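Local coordinates for protein lysozyme (Meretrix lusoria, PDB 3AYQ) that hydrolyses the beta-1,4 linkages of bacterial peptidoglycan, lysing Gram-positive cells, and also has chitinase activity, at residues 19-24 with 35-40; 40-45 with 53-58. All blocks are in the same frame, centred on the assembly; numbering follows the deposited sequence.

Contact 1 of 2, residues 19-24 with 35-40. With NAG (2-acetamido-2-deoxy-beta-D-glucopyranose), chain B; 4NN (N-[(5S,6R)-5-hydroxy-6-(hydroxymethyl)-2-oxo-5,6-dihydro-2H-pyran-3-yl]acetamide), chain C.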
ATOM      1  N   SER A  19      -7.257  -6.040   2.725  1.00  7.68           N
ATOM      2  CA  SER A  19      -8.706  -6.209   2.781  1.00  6.96           C
ATOM      3  C   SER A  19      -9.231  -7.414   2.014  1.00  6.54           C
ATOM      4  O   SER A  19     -10.436  -7.502   1.768  1.00  7.31           O
ATOM      5  CB  SER A  19      -9.358  -4.968   2.190  1.00  6.52           C
ATOM      6  OG  SER A  19      -8.979  -4.858   0.817  1.00  7.00           O
ATOM      7  N   GLY A  20      -8.349  -8.334   1.639  1.00  6.64           N
ATOM      8  CA  GLY A  20      -8.782  -9.476   0.854  1.00  6.72           C
ATOM      9  C   GLY A  20      -9.225  -8.911  -0.483  1.00  7.53           C
ATOM     10  O   GLY A  20      -9.993  -9.532  -1.229  1.00  4.86           O
ATOM     11  N   CYS A  21      -8.698  -7.719  -0.771  1.00  5.99           N
ATOM     12  CA  CYS A  21      -8.980  -6.926  -1.968  1.00  7.30           C
ATOM     13  C   CYS A  21     -10.472  -6.737  -2.183  1.00  8.64           C
ATOM     14  O   CYS A  21     -11.049  -7.200  -3.173  1.00  7.48           O
ATOM     15  CB  CYS A  21      -8.339  -7.534  -3.215  1.00  7.22           C
ATOM     16  SG  CYS A  21      -7.842  -6.270  -4.439  1.00 10.27           S
ATOM     17  N   ARG A  22     -11.081  -6.030  -1.239  1.00  7.96           N
ATOM     18  CA  ARG A  22     -12.508  -5.742  -1.255  1.00  9.19           C
ATOM     19  C   ARG A  22     -12.681  -4.342  -0.688  1.00  9.48           C
ATOM     20  O   ARG A  22     -11.800  -3.840   0.008  1.00  7.82           O
ATOM     21  CB  ARG A  22     -13.251  -6.737  -0.361  1.00 10.42           C
ATOM     22  CG  ARG A  22     -12.990  -8.193  -0.696  1.00 13.25           C
ATOM     23  CD  ARG A  22     -13.590  -9.116   0.351  1.00 18.02           C
ATOM     24  NE  ARG A  22     -13.466 -10.516  -0.041  1.00 22.11           N
ATOM     25  CZ  ARG A  22     -13.905 -11.540   0.684  1.00 22.90           C
ATOM     26  NH1 ARG A  22     -14.500 -11.328   1.850  1.00 21.82           N
ATOM     27  NH2 ARG A  22     -13.756 -12.780   0.236  1.00 22.43           N
ATOM     28  N   ASN A  23     -13.811  -3.706  -0.977  1.00  7.95           N
ATOM     29  CA  ASN A  23     -14.058  -2.373  -0.441  1.00  8.66           C
ATOM     30  C   ASN A  23     -14.658  -2.573   0.948  1.00  8.08           C
ATOM     31  O   ASN A  23     -15.875  -2.519   1.133  1.00  8.46           O
ATOM     32  CB  ASN A  23     -15.020  -1.605  -1.354  1.00  9.24           C
ATOM     33  CG  ASN A  23     -15.353  -0.232  -0.821  1.00 11.15           C
ATOM     34  OD1 ASN A  23     -14.526   0.414  -0.174  1.00 15.29           O
ATOM     35  ND2 ASN A  23     -16.564   0.232  -1.105  1.00 11.34           N
ATOM     36  N   VAL A  24     -13.779  -2.803   1.922  1.00  7.53           N
ATOM     37  CA  VAL A  24     -14.173  -3.074   3.303  1.00  7.01           C
ATOM     38  C   VAL A  24     -14.513  -1.891   4.202  1.00  8.49           C
ATOM     39  O   VAL A  24     -14.968  -2.083   5.330  1.00  9.21           O
ATOM     40  CB  VAL A  24     -13.082  -3.896   4.021  1.00  7.95           C
ATOM     41  CG1 VAL A  24     -12.873  -5.218   3.303  1.00  7.86           C
ATOM     42  CG2 VAL A  24     -11.780  -3.105   4.064  1.00  8.59           C
ATOM     43  N   CYS A  35      -8.597   3.207   5.235  1.00  7.43           N
ATOM     44  CA  CYS A  35      -9.785   2.846   4.459  1.00  7.35           C
ATOM     45  C   CYS A  35      -9.635   2.127   3.123  1.00  5.85           C
ATOM     46  O   CYS A  35      -8.629   2.250   2.437  1.00  5.03           O
ATOM     47  CB  CYS A  35     -10.602   4.097   4.159  1.00  7.72           C
ATOM     48  SG  CYS A  35     -11.076   5.162   5.551  1.00  9.37           S
ATOM     49  N   GLY A  36     -10.690   1.401   2.761  1.00  6.20           N
ATOM     50  CA  GLY A  36     -10.761   0.714   1.482  1.00  7.20           C
ATOM     51  C   GLY A  36      -9.865  -0.459   1.132  1.00  6.49           C
ATOM     52  O   GLY A  36      -9.278  -1.113   1.994  1.00  7.73           O
ATOM     53  N   TYR A  37      -9.783  -0.715  -0.172  1.00  6.63           N
ATOM     54  CA  TYR A  37      -8.991  -1.811  -0.730  1.00  7.09           C
ATOM     55  C   TYR A  37      -7.568  -1.931  -0.208  1.00  6.22           C
ATOM     56  O   TYR A  37      -7.097  -3.033   0.068  1.00  5.61           O
ATOM     57  CB  TYR A  37      -8.922  -1.699  -2.256  1.00  6.74           C
ATOM     58  CG  TYR A  37     -10.198  -2.054  -2.971  1.00  6.74           C
ATOM     59  CD1 TYR A  37     -11.204  -1.105  -3.165  1.00  7.51           C
ATOM     60  CD2 TYR A  37     -10.406  -3.345  -3.455  1.00  7.73           C
ATOM     61  CE1 TYR A  37     -12.385  -1.434  -3.825  1.00  8.20           C
ATOM     62  CE2 TYR A  37     -11.586  -3.685  -4.116  1.00  8.34           C
ATOM     63  CZ  TYR A  37     -12.568  -2.727  -4.297  1.00  9.21           C
ATOM     64  OH  TYR A  37     -13.734  -3.063  -4.946  1.00  7.93           O
ATOM     65  N   PHE A  38      -6.872  -0.802  -0.106  1.00  4.86           N
ATOM     66  CA  PHE A  38      -5.492  -0.812   0.364  1.00  6.05           C
ATOM     67  C   PHE A  38      -5.311  -0.246   1.768  1.00  6.11           C
ATOM     68  O   PHE A  38      -4.186  -0.040   2.214  1.00  6.40           O
ATOM     69  CB  PHE A  38      -4.591  -0.054  -0.621  1.00  5.90           C
ATOM     70  CG  PHE A  38      -4.382  -0.773  -1.926  1.00  3.63           C
ATOM     71  CD1 PHE A  38      -5.361  -0.750  -2.917  1.00  5.08           C
ATOM     72  CD2 PHE A  38      -3.222  -1.509  -2.147  1.00  5.45           C
ATOM     73  CE1 PHE A  38      -5.188  -1.454  -4.109  1.00  3.19           C
ATOM     74  CE2 PHE A  38      -3.038  -2.216  -3.335  1.00  3.39           C
ATOM     75  CZ  PHE A  38      -4.022  -2.191  -4.315  1.00  5.57           C
ATOM     76  N   GLN A  39      -6.423  -0.005   2.460  1.00  6.02           N
ATOM     77  CA  GLN A  39      -6.388   0.527   3.818  1.00  4.89           C
ATOM     78  C   GLN A  39      -5.466   1.733   3.938  1.00  5.90           C
ATOM     79  O   GLN A  39      -4.547   1.762   4.756  1.00  6.74           O
ATOM     80  CB  GLN A  39      -5.977  -0.579   4.791  1.00  3.81           C
ATOM     81  CG  GLN A  39      -7.060  -1.634   4.957  1.00  3.74           C
ATOM     82  CD  GLN A  39      -8.264  -1.099   5.708  1.00  6.86           C
ATOM     83  OE1 GLN A  39      -8.209  -0.895   6.922  1.00  6.65           O
ATOM     84  NE2 GLN A  39      -9.355  -0.853   4.987  1.00  6.46           N
ATOM     85  N   ILE A  40      -5.743   2.731   3.108  1.00  6.23           N
ATOM     86  CA  ILE A  40      -4.972   3.961   3.058  1.00  6.14           C
ATOM     87  C   ILE A  40      -5.479   5.010   4.038  1.00  5.82           C
ATOM     88  O   ILE A  40      -6.681   5.262   4.133  1.00  7.26           O
ATOM     89  CB  ILE A  40      -5.001   4.535   1.622  1.00  5.33           C
ATOM     90  CG1 ILE A  40      -4.270   3.578   0.679  1.00  5.77           C
ATOM     91  CG2 ILE A  40      -4.358   5.905   1.575  1.00  6.95           C
ATOM     92  CD1 ILE A  40      -4.369   3.964  -0.776  1.00  9.90           C
TER
HETATM   93  C1  NAG B   2       0.412   3.201   7.747  1.00 20.00           C
HETATM   94  C2  NAG B   2       0.272   4.256   6.634  1.00 20.00           C
HETATM   95  C3  NAG B   2       1.448   5.246   6.605  1.00 20.00           C
HETATM   96  C4  NAG B   2       1.817   5.799   7.987  1.00 20.00           C
HETATM   97  C5  NAG B   2       1.829   4.648   9.004  1.00 20.00           C
HETATM   98  C6  NAG B   2       2.110   5.162  10.426  1.00 20.00           C
HETATM   99  C7  NAG B   2      -1.133   3.855   4.669  1.00 20.00           C
HETATM  100  C8  NAG B   2      -1.303   3.060   3.401  1.00 20.00           C
HETATM  101  N2  NAG B   2      -0.002   3.674   5.336  1.00 20.00           N
HETATM  102  O3  NAG B   2       1.238   6.323   5.715  1.00 20.00           O
HETATM  103  O4  NAG B   2       2.849   6.412   8.036  1.00 20.00           O
HETATM  104  O5  NAG B   2       0.654   3.855   8.974  1.00 20.00           O
HETATM  105  O6  NAG B   2       0.956   5.636  11.077  1.00 20.00           O
HETATM  106  O7  NAG B   2      -2.030   4.569   5.036  1.00 20.00           O
HETATM  107  C1  4NN C   1      -2.904  -0.104   8.935  1.00 20.00           C
HETATM  108  O1  4NN C   1      -3.878  -0.561   9.502  1.00 20.00           O
HETATM  109  C2  4NN C   1      -1.671  -0.349   9.488  1.00 20.00           C
HETATM  110  N2  4NN C   1      -1.623  -1.167  10.582  1.00 20.00           N
HETATM  111  C3  4NN C   1      -0.589   0.313   8.905  1.00 20.00           C
HETATM  112  C4  4NN C   1      -0.786   1.182   7.631  1.00 20.00           C
HETATM  113  O4  4NN C   1      -0.827   2.560   7.814  1.00 20.00           O
HETATM  114  C5  4NN C   1      -2.118   0.798   6.917  1.00 20.00           C
HETATM  115  O5  4NN C   1      -3.106   0.721   7.912  1.00 20.00           O
HETATM  116  C6  4NN C   1      -2.070  -0.358   5.908  1.00 20.00           C
HETATM  117  O6  4NN C   1      -1.023  -1.223   6.215  1.00 20.00           O
HETATM  118  C7  4NN C   1      -0.489  -1.525  11.174  1.00 20.00           C
HETATM  119  O7  4NN C   1       0.592  -1.109  10.814  1.00 20.00           O
HETATM  120  C8  4NN C   1      -0.589  -2.477  12.397  1.00 20.00           C
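Asn23 and Gly36 bring the two backbones closest, with their CA atoms 4.9 Å apart, where the loop leaving helix 8-19 runs past a type I turn from Gly36 to Gln39. That turn joins strands 32-35 and 40-41, and it closes on a G1 beta bulge in which Gln39 and Ile40 both face Cys35.

The loop lies over one face of the Tyr37 ring, its peptide atoms offset toward the rim, with Arg22 C 3.6 Å above the plane and Asn23 N beside it, while Asn23 CB comes within 3.6 Å of Tyr37 CE1. Cys21 SG, in disulfide with Cys15, stands at the ring edge, 5.3 Å from the Tyr37 centroid.

With chi1 at 63°, the Ser19 hydroxyl is turned back over its own main chain, and OG comes 2.7 Å from Tyr37 O, with Arg22 O also near.

Farther along, Val24 CG2 rests 3.4 Å from Gln39 NE2, the two side chains crossing nearly at right angles. The amide of Gln39 folds back through a bend at chi2 (-70°), and NE2 donates to a lone pair of Gly36 O at 3.0 Å, almost straight at 172°. Gly36 O also accepts from Gln39 N. Outside the segments, Gln39 NE2 reaches Gly25 O and Gln39 OE1 accepts from Ser34.

An amide held at both ends has little freedom to rotate. Gln39 lines the glycan pocket through its main chain, its O 3.4 Å from 4NN C5, and the grip of Gly36, Gly25 and Ser34 on its amide probably keeps that part of the wall in shape, beside Glu18, the probable proton donor.

Contact 2 of 2, residues 40-45 with 53-58. With NAG (2-acetamido-2-deoxy-beta-D-glucopyranose), chain B; NAG (2-acetamido-2-deoxy-beta-D-glucopyranose), chain D; 4NN (N-[(5S,6R)-5-hydroxy-6-(hydroxymethyl)-2-oxo-5,6-dihydro-2H-pyran-3-yl]acetamide), chain C; NAG (2-acetamido-2-deoxy-beta-D-glucopyranose), chain E.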
ATOM      1  N   ILE A  40      -5.743   2.731   3.108  1.00  6.23           N
ATOM      2  CA  ILE A  40      -4.972   3.961   3.058  1.00  6.14           C
ATOM      3  C   ILE A  40      -5.479   5.010   4.038  1.00  5.82           C
ATOM      4  O   ILE A  40      -6.681   5.262   4.133  1.00  7.26           O
ATOM      5  CB  ILE A  40      -5.001   4.535   1.622  1.00  5.33           C
ATOM      6  CG1 ILE A  40      -4.270   3.578   0.679  1.00  5.77           C
ATOM      7  CG2 ILE A  40      -4.358   5.905   1.575  1.00  6.95           C
ATOM      8  CD1 ILE A  40      -4.369   3.964  -0.776  1.00  9.90           C
ATOM      9  N   LYS A  41      -4.552   5.602   4.782  1.00  5.99           N
ATOM     10  CA  LYS A  41      -4.889   6.647   5.737  1.00  5.95           C
ATOM     11  C   LYS A  41      -4.887   7.987   5.001  1.00  6.41           C
ATOM     12  O   LYS A  41      -4.302   8.111   3.919  1.00  7.18           O
ATOM     13  CB  LYS A  41      -3.869   6.657   6.872  1.00  7.49           C
ATOM     14  CG  LYS A  41      -3.840   5.364   7.666  1.00  6.99           C
ATOM     15  CD  LYS A  41      -2.760   5.398   8.737  1.00  9.04           C
ATOM     16  CE  LYS A  41      -2.881   4.204   9.672  1.00 12.32           C
ATOM     17  NZ  LYS A  41      -4.192   4.210  10.384  1.00 15.49           N
ATOM     18  N   GLU A  42      -5.534   8.991   5.585  1.00  6.76           N
ATOM     19  CA  GLU A  42      -5.614  10.303   4.949  1.00  7.83           C
ATOM     20  C   GLU A  42      -4.261  10.925   4.611  1.00  7.72           C
ATOM     21  O   GLU A  42      -4.093  11.492   3.532  1.00  7.39           O
ATOM     22  CB  GLU A  42      -6.418  11.270   5.830  1.00  6.98           C
ATOM     23  CG  GLU A  42      -6.595  12.657   5.228  1.00  8.67           C
ATOM     24  CD  GLU A  42      -7.458  13.559   6.089  1.00 12.05           C
ATOM     25  OE1 GLU A  42      -7.231  13.611   7.316  1.00 14.67           O
ATOM     26  OE2 GLU A  42      -8.362  14.223   5.540  1.00 16.41           O
ATOM     27  N   ALA A  43      -3.299  10.825   5.525  1.00  7.87           N
ATOM     28  CA  ALA A  43      -1.975  11.402   5.293  1.00  8.52           C
ATOM     29  C   ALA A  43      -1.295  10.777   4.081  1.00  7.12           C
ATOM     30  O   ALA A  43      -0.608  11.456   3.320  1.00  7.03           O
ATOM     31  CB  ALA A  43      -1.104  11.220   6.529  1.00  9.28           C
ATOM     32  N   TYR A  44      -1.484   9.472   3.918  1.00  6.46           N
ATOM     33  CA  TYR A  44      -0.906   8.728   2.803  1.00  6.71           C
ATOM     34  C   TYR A  44      -1.552   9.232   1.513  1.00  7.68           C
ATOM     35  O   TYR A  44      -0.877   9.466   0.507  1.00  6.71           O
ATOM     36  CB  TYR A  44      -1.190   7.233   3.007  1.00  7.24           C
ATOM     37  CG  TYR A  44      -0.569   6.273   2.009  1.00  6.62           C
ATOM     38  CD1 TYR A  44      -1.115   6.104   0.740  1.00  4.27           C
ATOM     39  CD2 TYR A  44       0.523   5.479   2.366  1.00  6.77           C
ATOM     40  CE1 TYR A  44      -0.598   5.157  -0.151  1.00  4.83           C
ATOM     41  CE2 TYR A  44       1.051   4.533   1.484  1.00  4.65           C
ATOM     42  CZ  TYR A  44       0.482   4.374   0.229  1.00  3.66           C
ATOM     43  OH  TYR A  44       0.975   3.420  -0.636  1.00  8.34           O
ATOM     44  N   TRP A  45      -2.867   9.408   1.566  1.00  6.62           N
ATOM     45  CA  TRP A  45      -3.631   9.883   0.426  1.00  7.34           C
ATOM     46  C   TRP A  45      -3.182  11.285   0.025  1.00  8.21           C
ATOM     47  O   TRP A  45      -3.137  11.612  -1.156  1.00  7.32           O
ATOM     48  CB  TRP A  45      -5.119   9.885   0.771  1.00  8.58           C
ATOM     49  CG  TRP A  45      -5.982  10.447  -0.303  1.00  8.65           C
ATOM     50  CD1 TRP A  45      -6.341   9.842  -1.474  1.00  9.33           C
ATOM     51  CD2 TRP A  45      -6.593  11.738  -0.310  1.00  9.20           C
ATOM     52  NE1 TRP A  45      -7.144  10.682  -2.211  1.00 10.81           N
ATOM     53  CE2 TRP A  45      -7.314  11.853  -1.520  1.00 10.71           C
ATOM     54  CE3 TRP A  45      -6.600  12.813   0.588  1.00 11.68           C
ATOM     55  CZ2 TRP A  45      -8.040  13.004  -1.857  1.00 11.25           C
ATOM     56  CZ3 TRP A  45      -7.322  13.958   0.254  1.00 11.06           C
ATOM     57  CH2 TRP A  45      -8.030  14.042  -0.960  1.00  9.14           C
ATOM     58  N   SER A  53     -11.950  11.912  -6.141  1.00  7.64           N
ATOM     59  CA  SER A  53     -12.785  13.035  -5.728  1.00  8.40           C
ATOM     60  C   SER A  53     -12.657  13.351  -4.238  1.00  8.54           C
ATOM     61  O   SER A  53     -13.030  14.439  -3.787  1.00  8.07           O
ATOM     62  CB  SER A  53     -14.246  12.753  -6.095  1.00  8.50           C
ATOM     63  OG  SER A  53     -14.661  11.482  -5.627  1.00  8.12           O
ATOM     64  N   SER A  54     -12.126  12.399  -3.477  1.00  7.96           N
ATOM     65  CA  SER A  54     -11.920  12.575  -2.045  1.00  7.49           C
ATOM     66  C   SER A  54     -11.120  11.390  -1.518  1.00  8.42           C
ATOM     67  O   SER A  54     -10.918  10.404  -2.226  1.00  6.67           O
ATOM     68  CB  SER A  54     -13.257  12.664  -1.302  1.00  7.57           C
ATOM     69  OG  SER A  54     -13.942  11.425  -1.323  1.00  7.97           O
ATOM     70  N   TRP A  55     -10.665  11.490  -0.275  1.00  7.68           N
ATOM     71  CA  TRP A  55      -9.881  10.421   0.336  1.00  8.78           C
ATOM     72  C   TRP A  55     -10.636   9.100   0.429  1.00  8.89           C
ATOM     73  O   TRP A  55     -10.163   8.075  -0.061  1.00  8.75           O
ATOM     74  CB  TRP A  55      -9.408  10.860   1.726  1.00  9.25           C
ATOM     75  CG  TRP A  55      -8.995   9.740   2.643  1.00  8.42           C
ATOM     76  CD1 TRP A  55      -8.245   8.643   2.323  1.00  7.29           C
ATOM     77  CD2 TRP A  55      -9.287   9.631   4.041  1.00  9.05           C
ATOM     78  NE1 TRP A  55      -8.054   7.856   3.439  1.00  7.37           N
ATOM     79  CE2 TRP A  55      -8.684   8.442   4.506  1.00  9.29           C
ATOM     80  CE3 TRP A  55     -10.002  10.426   4.949  1.00 11.28           C
ATOM     81  CZ2 TRP A  55      -8.775   8.026   5.839  1.00 10.34           C
ATOM     82  CZ3 TRP A  55     -10.091  10.011   6.274  1.00  8.98           C
ATOM     83  CH2 TRP A  55      -9.480   8.821   6.704  1.00  9.68           C
ATOM     84  N   LYS A  56     -11.806   9.120   1.055  1.00  9.04           N
ATOM     85  CA  LYS A  56     -12.587   7.901   1.208  1.00  9.43           C
ATOM     86  C   LYS A  56     -13.168   7.394  -0.107  1.00  8.03           C
ATOM     87  O   LYS A  56     -13.325   6.191  -0.293  1.00  7.70           O
ATOM     88  CB  LYS A  56     -13.687   8.120   2.248  1.00 10.07           C
ATOM     89  CG  LYS A  56     -13.120   8.326   3.652  1.00 12.62           C
ATOM     90  CD  LYS A  56     -14.169   8.773   4.654  1.00 15.90           C
ATOM     91  CE  LYS A  56     -13.523   9.046   6.008  1.00 14.78           C
ATOM     92  NZ  LYS A  56     -14.485   9.648   6.981  1.00 18.88           N
ATOM     93  N   SER A  57     -13.485   8.300  -1.024  1.00  8.01           N
ATOM     94  CA  SER A  57     -14.020   7.878  -2.315  1.00  7.76           C
ATOM     95  C   SER A  57     -12.926   7.131  -3.068  1.00  8.06           C
ATOM     96  O   SER A  57     -13.160   6.070  -3.654  1.00  8.20           O
ATOM     97  CB  SER A  57     -14.461   9.085  -3.140  1.00  5.98           C
ATOM     98  OG  SER A  57     -14.867   8.677  -4.432  1.00  8.69           O
ATOM     99  N   CYS A  58     -11.729   7.702  -3.052  1.00  7.75           N
ATOM    100  CA  CYS A  58     -10.580   7.102  -3.716  1.00  7.96           C
ATOM    101  C   CYS A  58     -10.220   5.761  -3.088  1.00  8.01           C
ATOM    102  O   CYS A  58      -9.958   4.789  -3.787  1.00  7.36           O
ATOM    103  CB  CYS A  58      -9.378   8.033  -3.618  1.00  6.17           C
ATOM    104  SG  CYS A  58      -7.852   7.380  -4.368  1.00  7.24           S
TER
HETATM  105  C1  NAG B   2       0.412   3.201   7.747  1.00 20.00           C
HETATM  106  C2  NAG B   2       0.272   4.256   6.634  1.00 20.00           C
HETATM  107  C3  NAG B   2       1.448   5.246   6.605  1.00 20.00           C
HETATM  108  C4  NAG B   2       1.817   5.799   7.987  1.00 20.00           C
HETATM  109  C5  NAG B   2       1.829   4.648   9.004  1.00 20.00           C
HETATM  110  C6  NAG B   2       2.110   5.162  10.426  1.00 20.00           C
HETATM  111  C7  NAG B   2      -1.133   3.855   4.669  1.00 20.00           C
HETATM  112  C8  NAG B   2      -1.303   3.060   3.401  1.00 20.00           C
HETATM  113  N2  NAG B   2      -0.002   3.674   5.336  1.00 20.00           N
HETATM  114  O3  NAG B   2       1.238   6.323   5.715  1.00 20.00           O
HETATM  115  O4  NAG B   2       2.849   6.412   8.036  1.00 20.00           O
HETATM  116  O5  NAG B   2       0.654   3.855   8.974  1.00 20.00           O
HETATM  117  O6  NAG B   2       0.956   5.636  11.077  1.00 20.00           O
HETATM  118  O7  NAG B   2      -2.030   4.569   5.036  1.00 20.00           O
HETATM  119  C1  NAG D   3       2.848   7.821   7.978  1.00 20.00           C
HETATM  120  C2  NAG D   3       4.048   8.481   8.700  1.00 20.00           C
HETATM  121  C3  NAG D   3       4.091  10.002   8.482  1.00 20.00           C
HETATM  122  C4  NAG D   3       3.854  10.396   7.025  1.00 20.00           C
HETATM  123  C5  NAG D   3       2.642   9.604   6.502  1.00 20.00           C
HETATM  124  C6  NAG D   3       2.276   9.954   5.058  1.00 20.00           C
HETATM  125  C7  NAG D   3       5.042   7.414  10.609  1.00 20.00           C
HETATM  126  C8  NAG D   3       5.010   7.189  12.077  1.00 20.00           C
HETATM  127  N2  NAG D   3       4.077   8.176  10.119  1.00 20.00           N
HETATM  128  O3  NAG D   3       5.288  10.583   8.918  1.00 20.00           O
HETATM  129  O4  NAG D   3       3.611  11.852   7.072  1.00 20.00           O
HETATM  130  O5  NAG D   3       2.826   8.218   6.645  1.00 20.00           O
HETATM  131  O6  NAG D   3       3.381   9.815   4.217  1.00 20.00           O
HETATM  132  O7  NAG D   3       5.895   6.909   9.934  1.00 20.00           O
HETATM  133  C1  4NN C   1      -2.904  -0.104   8.935  1.00 20.00           C
HETATM  134  O1  4NN C   1      -3.878  -0.561   9.502  1.00 20.00           O
HETATM  135  C2  4NN C   1      -1.671  -0.349   9.488  1.00 20.00           C
HETATM  136  N2  4NN C   1      -1.623  -1.167  10.582  1.00 20.00           N
HETATM  137  C3  4NN C   1      -0.589   0.313   8.905  1.00 20.00           C
HETATM  138  C4  4NN C   1      -0.786   1.182   7.631  1.00 20.00           C
HETATM  139  O4  4NN C   1      -0.827   2.560   7.814  1.00 20.00           O
HETATM  140  C5  4NN C   1      -2.118   0.798   6.917  1.00 20.00           C
HETATM  141  O5  4NN C   1      -3.106   0.721   7.912  1.00 20.00           O
HETATM  142  C6  4NN C   1      -2.070  -0.358   5.908  1.00 20.00           C
HETATM  143  O6  4NN C   1      -1.023  -1.223   6.215  1.00 20.00           O
HETATM  144  C7  4NN C   1      -0.489  -1.525  11.174  1.00 20.00           C
HETATM  145  O7  4NN C   1       0.592  -1.109  10.814  1.00 20.00           O
HETATM  146  C8  4NN C   1      -0.589  -2.477  12.397  1.00 20.00           C
HETATM  147  C1  NAG E   4       4.471  12.464   6.178  1.00 20.00           C
HETATM  148  C2  NAG E   4       3.995  13.895   5.940  1.00 20.00           C
HETATM  149  C3  NAG E   4       5.026  14.646   5.077  1.00 20.00           C
HETATM  150  C4  NAG E   4       6.418  14.524   5.675  1.00 20.00           C
HETATM  151  C5  NAG E   4       6.770  13.055   5.894  1.00 20.00           C
HETATM  152  C6  NAG E   4       8.118  12.948   6.627  1.00 20.00           C
HETATM  153  C7  NAG E   4       1.527  14.318   5.896  1.00 20.00           C
HETATM  154  C8  NAG E   4       0.353  14.519   4.974  1.00 20.00           C
HETATM  155  N2  NAG E   4       2.673  13.938   5.333  1.00 20.00           N
HETATM  156  O3  NAG E   4       4.665  15.994   5.022  1.00 20.00           O
HETATM  157  O4  NAG E   4       7.368  15.120   4.844  1.00 20.00           O
HETATM  158  O5  NAG E   4       5.778  12.423   6.680  1.00 20.00           O
HETATM  159  O6  NAG E   4       7.992  13.496   7.919  1.00 20.00           O
HETATM  160  O7  NAG E   4       1.381  14.466   7.088  1.00 20.00           O
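The indole of Trp55 carries Glu42 CB over the centre of its six-membered ring, 3.6 Å from the centroid and 6° off the normal, a CH-pi contact; Lys56 CG lies on the opposite face, and the carbonyl oxygen of Ile40 sits in plane at the edge. Trp45 is met in a similar way, with Trp55 CA 3.6 Å from the centroid of its five-membered ring, over the face. Two short helices, 42-47 and 55-59, thus pack with each tryptophan ring laid on part of the other helix, Trp45 on the first turn of 55-59 and Trp55 on Glu42 at the start of 42-47, in this I-type lysozyme of glycosyl hydrolase family 22, next to the glycan cleft.

The five-membered rings of the two indoles are inclined at 39° to each other. With CG of Trp45 trans to its main-chain nitrogen (chi1 176°), the ring extends across the start of helix 55-59. Cys58 SG, disulfide-bonded to Cys64, approaches the edge of that ring, and Trp45 NE1 is held by Pro51 O. Ser54 caps the same helix, its OG accepting from Ser57 N.

On the sugar side, Lys41 N donates to O7 of the chain B NAG at 2.7 Å, and the acetamido methyl C8 lies over one face of Tyr44, 3.2 Å from Tyr44 CD2. The Tyr44 hydroxyl is hydrogen-bonded to His93 ND1. Lys41 CE comes 3.2 Å from 4NN O4, while Lys41 NZ turns to Asp29 O and Ser32 OG.

A hydrogen bond ties helix 55-59 to strand 40-41: Trp55 NE1 donates to Ile40 O at 3.0 Å, with the oxygen in the indole plane but the donor well above the carbonyl plane.

How the contacts relate
The two contacts follow in series along the chain, contact 1 closing before contact 2 opens, and Ile40 belongs to both. Their centres lie 12 Å apart. Contact 1 ties the exit of helix 8-19 to the turn between the last two strands of the small antiparallel sheet; contact 2 sets the junction of strand 40-41 and helix 42-47 against helix 55-59. They also touch directly, with Cys35 SG 3.7 Å from Trp55 CZ2. Residues from Gln39 to Tyr44 line the bound saccharide, while 19-24 and 53-58 pack on this part of the chain from outside the wall, illustrating how successive local contacts assemble a cleft.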